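Local coordinates for protein putative L-alanine-DL-glutamate epimerase (Burkholderia xenovorans, PDB 3GO2) that probably catalyses a racemisation or epimerisation, as a magnesium-binding member of the mandelate racemase/muconate lactonizing enzyme family, at residues A60-H65 against L96-K101; D117-Y122 against L367-R372; R149-A154 against D208-D213; Q252-V257 against A283-V288; E352-T357 against E381-A386. One frame throughout, in Å; residues are numbered along the deposited sequence. Where two conformers were deposited one is given.

In the fold
The five contacts span both domains of an enolase-superfamily chain. Interaction 1 belongs to the N-terminal domain, away from the metal sites. Interactions 3 and 4 join outer elements of the barrel, their centres about 30 Å apart, and both touch the third subunit. Along the chain each is nested inside the loop closed by interaction 2, where the side chain of Val121 is about 10 Å from that of Lys163, known to bind 2-oxoglutarate, absent from this chain. The Leu254 side chain of interaction 4 is about 12 Å from a bound magnesium ion. Interaction 5 crosses interaction 2 in chain order, nearest atoms about 6 Å apart, and returns the C-terminal end to the N-terminal domain.

Interaction 1 (A60-H65 against L96-K101); sequences ASVMEH and LDAKAK
Met63 and Lys99 bring the two backbones closest, with their CA atoms 5.7 Å apart, where a type I turn from Ser61 to Glu64 lies against residues 96-101 of helix 82-103. Lysine suits this place because its long chain can cross the Met63 side chain at about a right angle and still reach the main chain. With CG anti to the backbone N (chi1 -177°) and the rest extended, NZ donates to Met63 O at 3.0 Å. It approaches in the carbonyl plane, on a lone pair. The same ammonium group forms a salt bridge to Glu109 of the second subunit and donates to a water, 2.7 Å from Lys99 NZ, which also bonds His65 NE2. A backbone carbonyl, a carboxylate from the second subunit and a water thus hold the buried ammonium group. The imidazole is flanked by aliphatic groups: Leu96 CD2 sits over one face in a CH-pi contact, 3.7 Å from the centroid of the His65 ring, while Lys99 CD meets the ring edge in plane, 3.8 Å from His65 CD2. Further along, Val62 CG2 touches Ala98 CB at 3.5 Å, the short alanine allowing the turn to come close. Here the loop leading into helix 65-76 is fastened to helix 82-103, an arrangement belonging to the helical part of the N-terminal domain of this family.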
# COMPACT_ATOMS: atom_id res chain seq x y z
N ALA A 60 12.72 -42.30 19.05
CA ALA A 60 12.26 -41.95 17.70
C ALA A 60 13.30 -42.36 16.66
O ALA A 60 14.44 -42.65 16.99
CB ALA A 60 11.97 -40.44 17.62
N SER A 61 12.90 -42.36 15.39
CA SER A 61 13.83 -42.68 14.30
C SER A 61 14.83 -41.55 14.08
O SER A 61 14.44 -40.40 13.94
CB SER A 61 13.08 -42.88 12.98
OG SER A 61 14.00 -43.16 11.93
N VAL A 62 16.11 -41.90 14.00
CA VAL A 62 17.16 -40.92 13.64
C VAL A 62 16.96 -40.34 12.25
O VAL A 62 17.43 -39.21 11.95
CB VAL A 62 18.56 -41.52 13.73
CG1 VAL A 62 18.81 -42.51 12.59
CG2 VAL A 62 19.65 -40.43 13.75
N MET A 63 16.25 -41.08 11.40
CA MET A 63 16.06 -40.65 10.01
C MET A 63 15.01 -39.55 9.88
O MET A 63 15.02 -38.78 8.92
CB MET A 63 15.65 -41.85 9.16
CG MET A 63 16.58 -43.05 9.25
SD MET A 63 18.32 -42.77 8.73
CE MET A 63 18.14 -43.09 7.03
N GLU A 64 14.12 -39.44 10.86
CA GLU A 64 12.94 -38.60 10.74
C GLU A 64 13.18 -37.21 11.36
O GLU A 64 12.55 -36.82 12.35
CB GLU A 64 11.73 -39.32 11.36
CG GLU A 64 11.33 -40.55 10.55
CD GLU A 64 10.22 -41.40 11.12
OE1 GLU A 64 9.57 -41.00 12.09
OE2 GLU A 64 10.02 -42.50 10.55
N HIS A 65 14.09 -36.47 10.78
CA HIS A 65 14.46 -35.19 11.38
C HIS A 65 13.37 -34.14 11.23
O HIS A 65 13.13 -33.36 12.17
CB HIS A 65 15.85 -34.69 10.95
CG HIS A 65 16.05 -34.51 9.47
ND1 HIS A 65 15.71 -33.35 8.81
CD2 HIS A 65 16.57 -35.34 8.53
CE1 HIS A 65 16.04 -33.47 7.53
NE2 HIS A 65 16.57 -34.67 7.33
N LEU A 96 21.12 -34.55 11.51
CA LEU A 96 21.61 -34.60 10.13
C LEU A 96 22.94 -35.34 10.05
O LEU A 96 23.14 -36.18 9.17
CB LEU A 96 21.74 -33.20 9.54
CG LEU A 96 20.44 -32.47 9.25
CD1 LEU A 96 20.77 -30.99 8.99
CD2 LEU A 96 19.67 -33.11 8.05
N ASP A 97 23.85 -35.03 10.97
CA ASP A 97 25.14 -35.70 11.00
C ASP A 97 24.94 -37.23 11.12
O ASP A 97 25.59 -38.04 10.41
CB ASP A 97 25.96 -35.21 12.18
CG ASP A 97 27.42 -35.61 12.10
OD1 ASP A 97 27.97 -35.67 10.98
OD2 ASP A 97 28.01 -35.87 13.18
N ALA A 98 24.08 -37.63 12.05
CA ALA A 98 23.83 -39.05 12.30
C ALA A 98 23.20 -39.75 11.09
O ALA A 98 23.55 -40.88 10.74
CB ALA A 98 22.98 -39.24 13.56
N LYS A 99 22.28 -39.06 10.44
CA LYS A 99 21.64 -39.58 9.25
C LYS A 99 22.63 -39.74 8.10
O LYS A 99 22.66 -40.79 7.45
CB LYS A 99 20.49 -38.69 8.83
CG LYS A 99 19.73 -39.21 7.61
CD LYS A 99 18.42 -38.47 7.40
CE LYS A 99 17.55 -39.10 6.33
NZ LYS A 99 16.14 -38.55 6.19
N ALA A 100 23.43 -38.71 7.86
CA ALA A 100 24.44 -38.79 6.82
C ALA A 100 25.44 -39.91 7.11
O ALA A 100 25.78 -40.67 6.22
CB ALA A 100 25.17 -37.44 6.66
N LYS A 101 25.88 -40.03 8.35
CA LYS A 101 26.81 -41.13 8.71
C LYS A 101 26.15 -42.49 8.50
O LYS A 101 26.81 -43.47 8.04
CB LYS A 101 27.31 -40.95 10.15
CG LYS A 101 28.39 -39.87 10.26
CD LYS A 101 28.59 -39.43 11.71
CE LYS A 101 29.77 -38.53 11.84
NZ LYS A 101 29.91 -37.96 13.23
O HOH W 1 16.36 -36.21 4.84

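Interaction 2 (D117-Y122 against L367-R372); sequences DRVPVY and LIIPDR
Val119 and Leu367 exchange two backbone hydrogen bonds, Val119 N to Leu367 O at 2.9 Å and Leu367 N to Val119 O at 2.8 Å. They form the hydrogen-bonded pair of a short antiparallel pairing between strands 118-123 and 366-368, in a mixed sheet where 118-123 also runs parallel to 342-344. A third bond, Ile369 N to Asp117 O at 3.1 Å and nearly straight at 166°, extends the pairing beyond the strand ends. Arg118 and Ile368 form the adjoining non-hydrogen-bonded pair; one residue along, Arg118 CA makes a CA-H...O contact with Leu367 O at 3.2 Å. Further on, Tyr122 OH hydrogen-bonds Lys163, a residue known to bind 2-oxoglutarate.

Apolar contacts gather on the face bearing Val119 and Leu367. Val121 CG1 packs against Leu367 CB at 4.0 Å, the two side chains crossing at about a right angle. Ile369 turns CG1 anti to its carbonyl carbon (chi1 -57°), and CD1 at the tip of that branch touches Val119 CG2 at 3.3 Å, a tight, perhaps slightly strained contact. Branched residues suit this side, where Ala330 of helix 323-335 and Met342 also pack.

On the other face the Arg118 and Ile368 side chains run side by side in the same direction, and Ile368 CD1 is placed over one face of the guanidinium; the modelled separation is too short to be trusted in detail.

The chemistry divides accordingly: backbone hydrogen bonds set the pairing, aliphatic packing seals the side turned to the helix, and the partly exposed side carries the arginine, whose aliphatic stem suits an isoleucine neighbour.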
# COMPACT_ATOMS: atom_id res chain seq x y z
N ASP A 117 32.83 -27.17 -5.09
CA ASP A 117 33.85 -27.94 -4.35
C ASP A 117 34.60 -27.10 -3.34
O ASP A 117 35.26 -27.64 -2.46
CB ASP A 117 34.94 -28.48 -5.34
CG ASP A 117 34.41 -29.54 -6.26
OD1 ASP A 117 33.26 -30.02 -6.07
OD2 ASP A 117 35.16 -29.92 -7.17
N ARG A 118 34.56 -25.80 -3.53
CA ARG A 118 35.31 -24.85 -2.72
C ARG A 118 34.43 -23.63 -2.50
O ARG A 118 33.60 -23.31 -3.36
CB ARG A 118 36.59 -24.45 -3.43
CG ARG A 118 37.49 -25.65 -3.72
CD ARG A 118 38.89 -25.23 -4.01
NE ARG A 118 39.72 -26.42 -4.20
CZ ARG A 118 41.05 -26.39 -4.31
NH1 ARG A 118 41.69 -25.23 -4.22
NH2 ARG A 118 41.73 -27.52 -4.47
N VAL A 119 34.63 -22.95 -1.38
CA VAL A 119 33.77 -21.84 -0.99
C VAL A 119 34.61 -20.60 -0.68
O VAL A 119 35.46 -20.65 0.20
CB VAL A 119 32.96 -22.23 0.30
CG1 VAL A 119 32.12 -21.06 0.78
CG2 VAL A 119 32.08 -23.46 0.03
N PRO A 120 34.38 -19.49 -1.39
CA PRO A 120 35.14 -18.30 -1.00
C PRO A 120 34.72 -17.85 0.39
O PRO A 120 33.53 -17.90 0.74
CB PRO A 120 34.75 -17.25 -2.05
CG PRO A 120 34.22 -18.05 -3.18
CD PRO A 120 33.54 -19.23 -2.57
N VAL A 121 35.72 -17.45 1.17
CA VAL A 121 35.49 -16.96 2.51
C VAL A 121 35.94 -15.52 2.68
O VAL A 121 36.61 -14.94 1.83
CB VAL A 121 36.15 -17.85 3.60
CG1 VAL A 121 35.58 -19.25 3.54
CG2 VAL A 121 37.67 -17.86 3.49
N TYR A 122 35.51 -14.95 3.79
CA TYR A 122 36.13 -13.75 4.33
C TYR A 122 36.66 -14.06 5.72
O TYR A 122 36.08 -14.86 6.46
CB TYR A 122 35.18 -12.55 4.33
CG TYR A 122 33.97 -12.55 5.26
CD1 TYR A 122 34.07 -12.07 6.57
CD2 TYR A 122 32.73 -13.00 4.83
CE1 TYR A 122 32.98 -12.05 7.42
CE2 TYR A 122 31.62 -12.95 5.67
CZ TYR A 122 31.75 -12.47 6.95
OH TYR A 122 30.64 -12.45 7.78
N LEU A 367 37.59 -22.11 1.18
CA LEU A 367 37.48 -23.29 2.01
C LEU A 367 37.24 -24.51 1.14
O LEU A 367 36.37 -24.50 0.27
CB LEU A 367 36.33 -23.14 3.01
CG LEU A 367 35.92 -24.33 3.90
CD1 LEU A 367 37.03 -24.76 4.87
CD2 LEU A 367 34.63 -23.96 4.69
N ILE A 368 38.00 -25.58 1.39
CA ILE A 368 37.82 -26.84 0.67
C ILE A 368 36.70 -27.59 1.37
O ILE A 368 36.72 -27.73 2.59
CB ILE A 368 39.11 -27.69 0.73
CG1 ILE A 368 40.27 -26.95 0.10
CG2 ILE A 368 38.87 -29.08 0.13
CD1 ILE A 368 40.07 -26.62 -1.28
N ILE A 369 35.72 -28.05 0.62
CA ILE A 369 34.59 -28.80 1.20
C ILE A 369 34.99 -30.26 1.32
O ILE A 369 35.34 -30.88 0.32
CB ILE A 369 33.35 -28.69 0.30
CG1 ILE A 369 32.99 -27.22 0.08
CG2 ILE A 369 32.14 -29.50 0.90
CD1 ILE A 369 32.93 -26.41 1.32
N PRO A 370 34.98 -30.79 2.55
CA PRO A 370 35.40 -32.18 2.77
C PRO A 370 34.39 -33.16 2.20
O PRO A 370 33.25 -32.77 1.89
CB PRO A 370 35.49 -32.28 4.30
CG PRO A 370 34.52 -31.23 4.80
CD PRO A 370 34.58 -30.11 3.79
N ASP A 371 34.80 -34.43 2.09
CA ASP A 371 33.93 -35.49 1.58
C ASP A 371 33.85 -36.72 2.47
O ASP A 371 33.68 -37.84 1.97
CB ASP A 371 34.34 -35.86 0.15
CG ASP A 371 35.71 -36.46 0.07
OD1 ASP A 371 36.38 -36.63 1.11
OD2 ASP A 371 36.14 -36.73 -1.09
N ARG A 372 33.90 -36.50 3.77
CA ARG A 372 33.78 -37.57 4.75
C ARG A 372 32.33 -37.71 5.20
O ARG A 372 31.56 -36.76 5.08
CB ARG A 372 34.64 -37.26 5.98
CG ARG A 372 36.15 -37.28 5.67
CD ARG A 372 37.02 -37.00 6.88
NE ARG A 372 36.95 -35.60 7.23
CZ ARG A 372 37.71 -34.64 6.69
NH1 ARG A 372 38.62 -34.92 5.78
NH2 ARG A 372 37.52 -33.38 7.05

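Interaction 3 (R149-A154 against D208-D213); sequences RTAEEA and DGAGPD
Ala151 and Glu152 meet Gly209 and Ala210 where two neighbouring helices of the barrel domain, 144-156 and 193-210, come together. Both belong to the outer layer of the TIM-type barrel of this superfamily, and Ala151 also touches Ile162 on the strand that follows its helix. Small residues make the approach very close: the CA atoms of Glu152 and Gly209 are only 4.5 Å apart. With no side chain on Gly209, the backbone of the second helix lies directly against the first. Ala151 CB fits in beside the last turn, 3.5 Å from Ala210 N and 3.7 Å from Gly209 C, and it meets the methyl of Ala210 with the two CB atoms 4.1 Å apart.

Glu152 is the one long side chain in the contact. Its CG stands anti to the carbonyl carbon and beside the backbone N (chi1 -65°), which lays the methylene alongside the glycine, with Glu152 CG 3.3 Å from Gly209 O. Beyond CG the chain is extended, chi2 177°, and this carries the carboxylate past the apolar part of the contact toward the outside. The glutamate therefore uses its aliphatic part for packing and its charged end for solvent. Gly211, with positive phi of 77°, then takes the chain out of the helix, a backbone shape glycine adopts easily. Nearby, Asp208 OD2 forms a salt bridge with Lys148. A single water closes the outer edge, donating to Glu152 OE2 at 2.7 Å and to Asp208 O at 3.0 Å.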
# COMPACT_ATOMS: atom_id res chain seq x y z
N ARG A 149 48.86 -3.71 9.71
CA ARG A 149 49.63 -4.94 9.54
C ARG A 149 48.77 -6.18 9.46
O ARG A 149 49.13 -7.11 8.78
CB ARG A 149 50.63 -5.10 10.67
CG ARG A 149 51.78 -4.12 10.57
CD ARG A 149 52.89 -4.53 11.54
NE ARG A 149 52.44 -4.69 12.92
CZ ARG A 149 52.47 -3.75 13.85
NH1 ARG A 149 52.05 -4.01 15.08
NH2 ARG A 149 52.92 -2.52 13.56
N THR A 150 47.65 -6.18 10.19
CA THR A 150 46.74 -7.32 10.14
C THR A 150 46.12 -7.47 8.75
O THR A 150 46.00 -8.58 8.24
CB THR A 150 45.63 -7.21 11.21
OG1 THR A 150 46.20 -7.01 12.50
CG2 THR A 150 44.80 -8.46 11.24
N ALA A 151 45.71 -6.35 8.13
CA ALA A 151 45.19 -6.38 6.77
C ALA A 151 46.27 -6.82 5.78
O ALA A 151 45.99 -7.58 4.86
CB ALA A 151 44.64 -5.04 6.37
N GLU A 152 47.50 -6.35 5.98
CA GLU A 152 48.64 -6.85 5.15
C GLU A 152 48.82 -8.37 5.26
O GLU A 152 49.12 -9.03 4.27
CB GLU A 152 49.95 -6.15 5.54
CG GLU A 152 49.99 -4.64 5.26
CD GLU A 152 51.27 -3.94 5.72
OE1 GLU A 152 51.92 -4.38 6.71
OE2 GLU A 152 51.60 -2.91 5.08
N GLU A 153 48.70 -8.90 6.47
CA GLU A 153 48.81 -10.34 6.68
C GLU A 153 47.69 -11.09 5.93
O GLU A 153 47.94 -12.11 5.28
CB GLU A 153 48.82 -10.66 8.18
CG GLU A 153 48.88 -12.13 8.46
CD GLU A 153 48.86 -12.47 9.91
OE1 GLU A 153 49.32 -11.67 10.76
OE2 GLU A 153 48.40 -13.58 10.19
N ALA A 154 46.46 -10.56 5.98
CA ALA A 154 45.36 -11.17 5.27
C ALA A 154 45.66 -11.18 3.78
O ALA A 154 45.42 -12.16 3.11
CB ALA A 154 44.03 -10.41 5.55
N ASP A 208 44.79 0.72 3.78
CA ASP A 208 46.22 0.97 3.51
C ASP A 208 46.98 -0.38 3.53
O ASP A 208 47.83 -0.62 2.68
CB ASP A 208 46.77 1.96 4.56
CG ASP A 208 48.20 2.42 4.28
OD1 ASP A 208 48.69 2.24 3.14
OD2 ASP A 208 48.82 3.00 5.21
N GLY A 209 46.64 -1.25 4.49
CA GLY A 209 47.25 -2.58 4.58
C GLY A 209 46.71 -3.61 3.60
O GLY A 209 47.46 -4.46 3.08
N ALA A 210 45.41 -3.55 3.34
CA ALA A 210 44.72 -4.54 2.51
C ALA A 210 45.11 -4.44 1.04
O ALA A 210 45.08 -5.44 0.31
CB ALA A 210 43.18 -4.39 2.64
N GLY A 211 45.50 -3.24 0.61
CA GLY A 211 45.64 -2.97 -0.80
C GLY A 211 44.26 -2.79 -1.38
O GLY A 211 43.25 -2.97 -0.69
N PRO A 212 44.19 -2.42 -2.66
CA PRO A 212 42.89 -2.19 -3.30
C PRO A 212 42.10 -3.46 -3.66
O PRO A 212 40.87 -3.36 -3.87
CB PRO A 212 43.27 -1.43 -4.58
CG PRO A 212 44.69 -1.73 -4.82
CD PRO A 212 45.30 -1.87 -3.46
N ASP A 213 42.76 -4.61 -3.73
CA ASP A 213 42.12 -5.86 -4.16
C ASP A 213 41.61 -6.82 -3.06
O ASP A 213 41.07 -7.88 -3.37
CB ASP A 213 43.06 -6.62 -5.06
CG ASP A 213 43.41 -5.85 -6.31
OD1 ASP A 213 42.52 -5.19 -6.88
OD2 ASP A 213 44.58 -5.88 -6.70
O HOH W 2 50.65 -1.77 2.77

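Interaction 4 (Q252-V257 against A283-V288); sequences QGLAYV and ANAVDV
Leu254 turns CG anti to the backbone N (chi1 -176°), directing its branched end onto Ala285 and Val286, whose own CG1 stands anti to the carbonyl carbon (chi1 -60°) and meets it. The segments are parts of the TIM-type barrel domain: helix 251-259 packs against the loop that joins helix 273-282 to strand 288-291. Helix 273-282 ends in a Schellman motif, with Asn284 in the positive-phi position (phi 59°), a conformation asparagine tolerates better than most residues. This helix end places Ala283 and Ala285 against the neighbouring helix.

Leucine fills the inner side of the contact. Its CD2 lies 4.0 Å from Ala285 CB and 4.1 Å from Val286 CG1, while Leu254 CG is 3.8 Å from Ala285 O. This carbonyl oxygen is buried by the contact and has no hydrogen-bonding partner in the model, which is probably energetically unfavourable. Alanines serve on the outer side because the backbones are in contact: the CA atoms of Ala255 and Ala285 are 3.8 Å apart. Ala255 CB also rests 3.2 Å from Ala283 O and 3.9 Å from Ala283 CB.

No direct hydrogen bond joins the two segments. At the subunit boundary, the Asn284 side chain accepts from Gln252 of the third subunit, and Gln252 bonds in turn to Asn284 of the fourth, so the same two residue types link successive copies of the protein. Within the chain, one water bridges the backbones, donating to Ala255 O and to Asn284 O, each at 2.8 Å.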
# COMPACT_ATOMS: atom_id res chain seq x y z
N GLN A 252 11.17 -1.79 8.60
CA GLN A 252 10.96 -0.45 8.00
C GLN A 252 12.20 0.45 8.15
O GLN A 252 12.63 1.11 7.20
CB GLN A 252 9.68 0.20 8.59
CG GLN A 252 9.43 1.62 8.22
CD GLN A 252 8.27 2.27 9.03
OE1 GLN A 252 7.42 1.58 9.59
NE2 GLN A 252 8.29 3.58 9.11
N GLY A 253 12.81 0.45 9.33
CA GLY A 253 13.97 1.29 9.60
C GLY A 253 15.18 0.82 8.80
O GLY A 253 15.87 1.61 8.18
N LEU A 254 15.42 -0.49 8.80
CA LEU A 254 16.53 -1.03 8.01
C LEU A 254 16.32 -0.77 6.53
O LEU A 254 17.28 -0.39 5.85
CB LEU A 254 16.74 -2.51 8.28
CG LEU A 254 17.92 -3.17 7.58
CD1 LEU A 254 19.25 -2.49 7.98
CD2 LEU A 254 17.96 -4.69 7.85
N ALA A 255 15.09 -0.93 6.04
CA ALA A 255 14.82 -0.62 4.64
C ALA A 255 15.09 0.86 4.31
O ALA A 255 15.57 1.17 3.23
CB ALA A 255 13.39 -1.02 4.24
N TYR A 256 14.77 1.75 5.23
CA TYR A 256 15.05 3.18 5.03
C TYR A 256 16.56 3.38 4.91
O TYR A 256 17.05 4.10 4.02
CB TYR A 256 14.45 4.04 6.18
CG TYR A 256 14.56 5.50 5.88
CD1 TYR A 256 13.54 6.17 5.21
CD2 TYR A 256 15.71 6.21 6.19
CE1 TYR A 256 13.64 7.48 4.89
CE2 TYR A 256 15.84 7.55 5.85
CZ TYR A 256 14.80 8.18 5.19
OH TYR A 256 14.91 9.50 4.83
N VAL A 257 17.31 2.77 5.82
CA VAL A 257 18.75 2.85 5.78
C VAL A 257 19.29 2.33 4.45
O VAL A 257 20.10 3.01 3.81
CB VAL A 257 19.39 2.13 7.00
CG1 VAL A 257 20.90 2.06 6.85
CG2 VAL A 257 18.98 2.87 8.32
N ALA A 283 10.18 -5.69 2.57
CA ALA A 283 10.54 -4.28 2.66
C ALA A 283 11.75 -3.87 1.83
O ALA A 283 12.09 -2.69 1.83
CB ALA A 283 10.74 -3.90 4.15
N ASN A 284 12.36 -4.79 1.09
CA ASN A 284 13.59 -4.49 0.34
C ASN A 284 14.69 -4.02 1.28
O ASN A 284 15.48 -3.12 0.95
CB ASN A 284 13.37 -3.41 -0.73
CG ASN A 284 12.48 -3.85 -1.81
OD1 ASN A 284 12.68 -4.91 -2.39
ND2 ASN A 284 11.47 -3.03 -2.14
N ALA A 285 14.77 -4.63 2.46
CA ALA A 285 15.68 -4.14 3.48
C ALA A 285 17.14 -4.58 3.28
O ALA A 285 18.03 -3.97 3.89
CB ALA A 285 15.20 -4.58 4.90
N VAL A 286 17.40 -5.62 2.49
CA VAL A 286 18.78 -6.16 2.40
C VAL A 286 19.29 -6.44 0.98
O VAL A 286 18.55 -6.85 0.09
CB VAL A 286 18.98 -7.44 3.24
CG1 VAL A 286 18.69 -7.17 4.73
CG2 VAL A 286 18.15 -8.57 2.71
N ASP A 287 20.58 -6.20 0.79
CA ASP A 287 21.28 -6.78 -0.35
C ASP A 287 21.59 -8.26 -0.12
O ASP A 287 21.43 -9.09 -1.03
CB ASP A 287 22.57 -6.02 -0.63
CG ASP A 287 22.32 -4.63 -1.14
OD1 ASP A 287 22.23 -4.46 -2.37
OD2 ASP A 287 22.17 -3.69 -0.32
N VAL A 288 22.10 -8.57 1.07
CA VAL A 288 22.53 -9.93 1.43
C VAL A 288 21.88 -10.37 2.72
O VAL A 288 21.83 -9.59 3.67
CB VAL A 288 24.04 -9.98 1.59
CG1 VAL A 288 24.51 -11.36 2.07
CG2 VAL A 288 24.73 -9.58 0.26
O HOH W 3 15.01 -0.36 0.97

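Interaction 5 (E352-T357 against E381-A386); sequences EDELFT and EEAILA
The short C-terminal helix 381-386 packs through Ala383 on Glu354 and Leu355 of the weakly bonded helical turn 352-355, late in the chain. Alanine at the centre lets the two elements approach closely. Its CB points at the turn and reaches 3.2 Å from Glu354 O, with the CA atoms of Leu355 and Ala383 5.3 Å apart. No hydrogen bond crosses between the segments. Leu355 places CG anti to its carbonyl carbon (chi1 -64°), which swings CD2 over the first turn of the partner, 3.8 Å from Ala383 O and 4.3 Å from Ala383 CB. Leucine suits the place, its branched end reaching the Ala383 backbone. Glu354 lies on the exposed side, where its CG touches Ala383 CB at 3.9 Å; two conformers are modelled, and in the one described OE1 hydrogen-bonds His387, next in the chain after Ala386.

On the buried side the contact lies against the N-terminal domain. Leu355 packs on Cys13 of strand 5-14 and Tyr20 of strand 19-27, and Ile384 on Leu11, Cys13 and Phe22, so both elements sit on the antiparallel sheet formed by strands 5-14, 19-27 and 32-37.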
# COMPACT_ATOMS: atom_id res chain seq x y z
N GLU A 352 42.69 -25.35 19.52
CA GLU A 352 41.54 -25.66 18.68
C GLU A 352 41.67 -27.02 17.99
O GLU A 352 40.71 -27.80 17.95
CB GLU A 352 41.37 -24.57 17.62
CG GLU A 352 40.15 -24.72 16.69
CD GLU A 352 38.85 -24.32 17.34
OE1 GLU A 352 38.89 -23.69 18.43
OE2 GLU A 352 37.78 -24.62 16.74
N ASP A 353 42.83 -27.30 17.41
CA ASP A 353 42.94 -28.51 16.60
C ASP A 353 42.87 -29.79 17.47
O ASP A 353 42.45 -30.83 16.97
CB ASP A 353 44.18 -28.49 15.71
CG ASP A 353 44.09 -27.46 14.57
OD1 ASP A 353 43.04 -26.76 14.39
OD2 ASP A 353 45.09 -27.33 13.83
N GLU A 354 43.25 -29.68 18.74
CA GLU A 354 43.12 -30.78 19.71
C GLU A 354 41.66 -31.22 19.88
O GLU A 354 41.40 -32.39 20.13
CB GLU A 354 43.68 -30.33 21.09
CG GLU A 354 43.83 -31.41 22.17
CD GLU A 354 44.06 -30.82 23.59
OE1 GLU A 354 44.42 -29.62 23.72
OE2 GLU A 354 43.88 -31.56 24.59
N LEU A 355 40.73 -30.27 19.76
CA LEU A 355 39.33 -30.51 20.11
C LEU A 355 38.58 -31.28 19.05
O LEU A 355 37.50 -31.80 19.33
CB LEU A 355 38.60 -29.19 20.34
CG LEU A 355 39.09 -28.36 21.53
CD1 LEU A 355 38.46 -26.97 21.49
CD2 LEU A 355 38.79 -29.07 22.84
N PHE A 356 39.12 -31.32 17.83
CA PHE A 356 38.40 -31.91 16.71
C PHE A 356 39.27 -32.88 15.92
O PHE A 356 40.49 -32.72 15.84
CB PHE A 356 37.92 -30.80 15.77
CG PHE A 356 37.01 -29.78 16.44
CD1 PHE A 356 35.67 -30.06 16.64
CD2 PHE A 356 37.51 -28.57 16.91
CE1 PHE A 356 34.83 -29.14 17.26
CE2 PHE A 356 36.68 -27.65 17.51
CZ PHE A 356 35.34 -27.95 17.70
N THR A 357 38.63 -33.86 15.30
CA THR A 357 39.37 -34.86 14.53
C THR A 357 40.00 -34.27 13.26
O THR A 357 41.13 -34.62 12.91
CB THR A 357 38.50 -36.05 14.16
OG1 THR A 357 37.32 -35.60 13.48
CG2 THR A 357 38.10 -36.89 15.40
N GLU A 381 36.10 -36.34 22.64
CA GLU A 381 35.64 -36.29 24.03
C GLU A 381 36.74 -36.13 25.07
O GLU A 381 36.57 -35.36 26.01
CB GLU A 381 34.72 -37.48 24.33
CG GLU A 381 33.42 -37.24 23.63
CD GLU A 381 32.64 -38.46 23.35
OE1 GLU A 381 31.66 -38.63 24.11
OE2 GLU A 381 32.97 -39.19 22.37
N GLU A 382 37.84 -36.87 24.93
CA GLU A 382 38.94 -36.71 25.88
C GLU A 382 39.49 -35.28 25.87
O GLU A 382 39.84 -34.71 26.93
CB GLU A 382 40.05 -37.73 25.60
CG GLU A 382 41.18 -37.68 26.63
CD GLU A 382 42.22 -38.75 26.44
OE1 GLU A 382 42.17 -39.49 25.42
OE2 GLU A 382 43.07 -38.87 27.36
N ALA A 383 39.57 -34.69 24.68
CA ALA A 383 40.12 -33.33 24.54
C ALA A 383 39.17 -32.29 25.13
O ALA A 383 39.61 -31.34 25.77
CB ALA A 383 40.44 -33.02 23.09
N ILE A 384 37.87 -32.49 24.95
CA ILE A 384 36.86 -31.63 25.59
C ILE A 384 37.09 -31.62 27.09
O ILE A 384 37.04 -30.59 27.74
CB ILE A 384 35.44 -32.11 25.25
CG1 ILE A 384 35.13 -31.72 23.80
CG2 ILE A 384 34.40 -31.54 26.22
CD1 ILE A 384 33.88 -32.34 23.25
N LEU A 385 37.35 -32.78 27.66
CA LEU A 385 37.48 -32.86 29.12
C LEU A 385 38.83 -32.34 29.61
O LEU A 385 38.97 -32.06 30.80
CB LEU A 385 37.23 -34.27 29.61
CG LEU A 385 35.78 -34.73 29.45
CD1 LEU A 385 35.67 -36.26 29.66
CD2 LEU A 385 34.81 -33.97 30.34
N ALA A 386 39.81 -32.21 28.72
CA ALA A 386 41.10 -31.61 29.06
C ALA A 386 41.02 -30.10 29.11
O ALA A 386 41.98 -29.44 29.57
CB ALA A 386 42.16 -32.04 28.08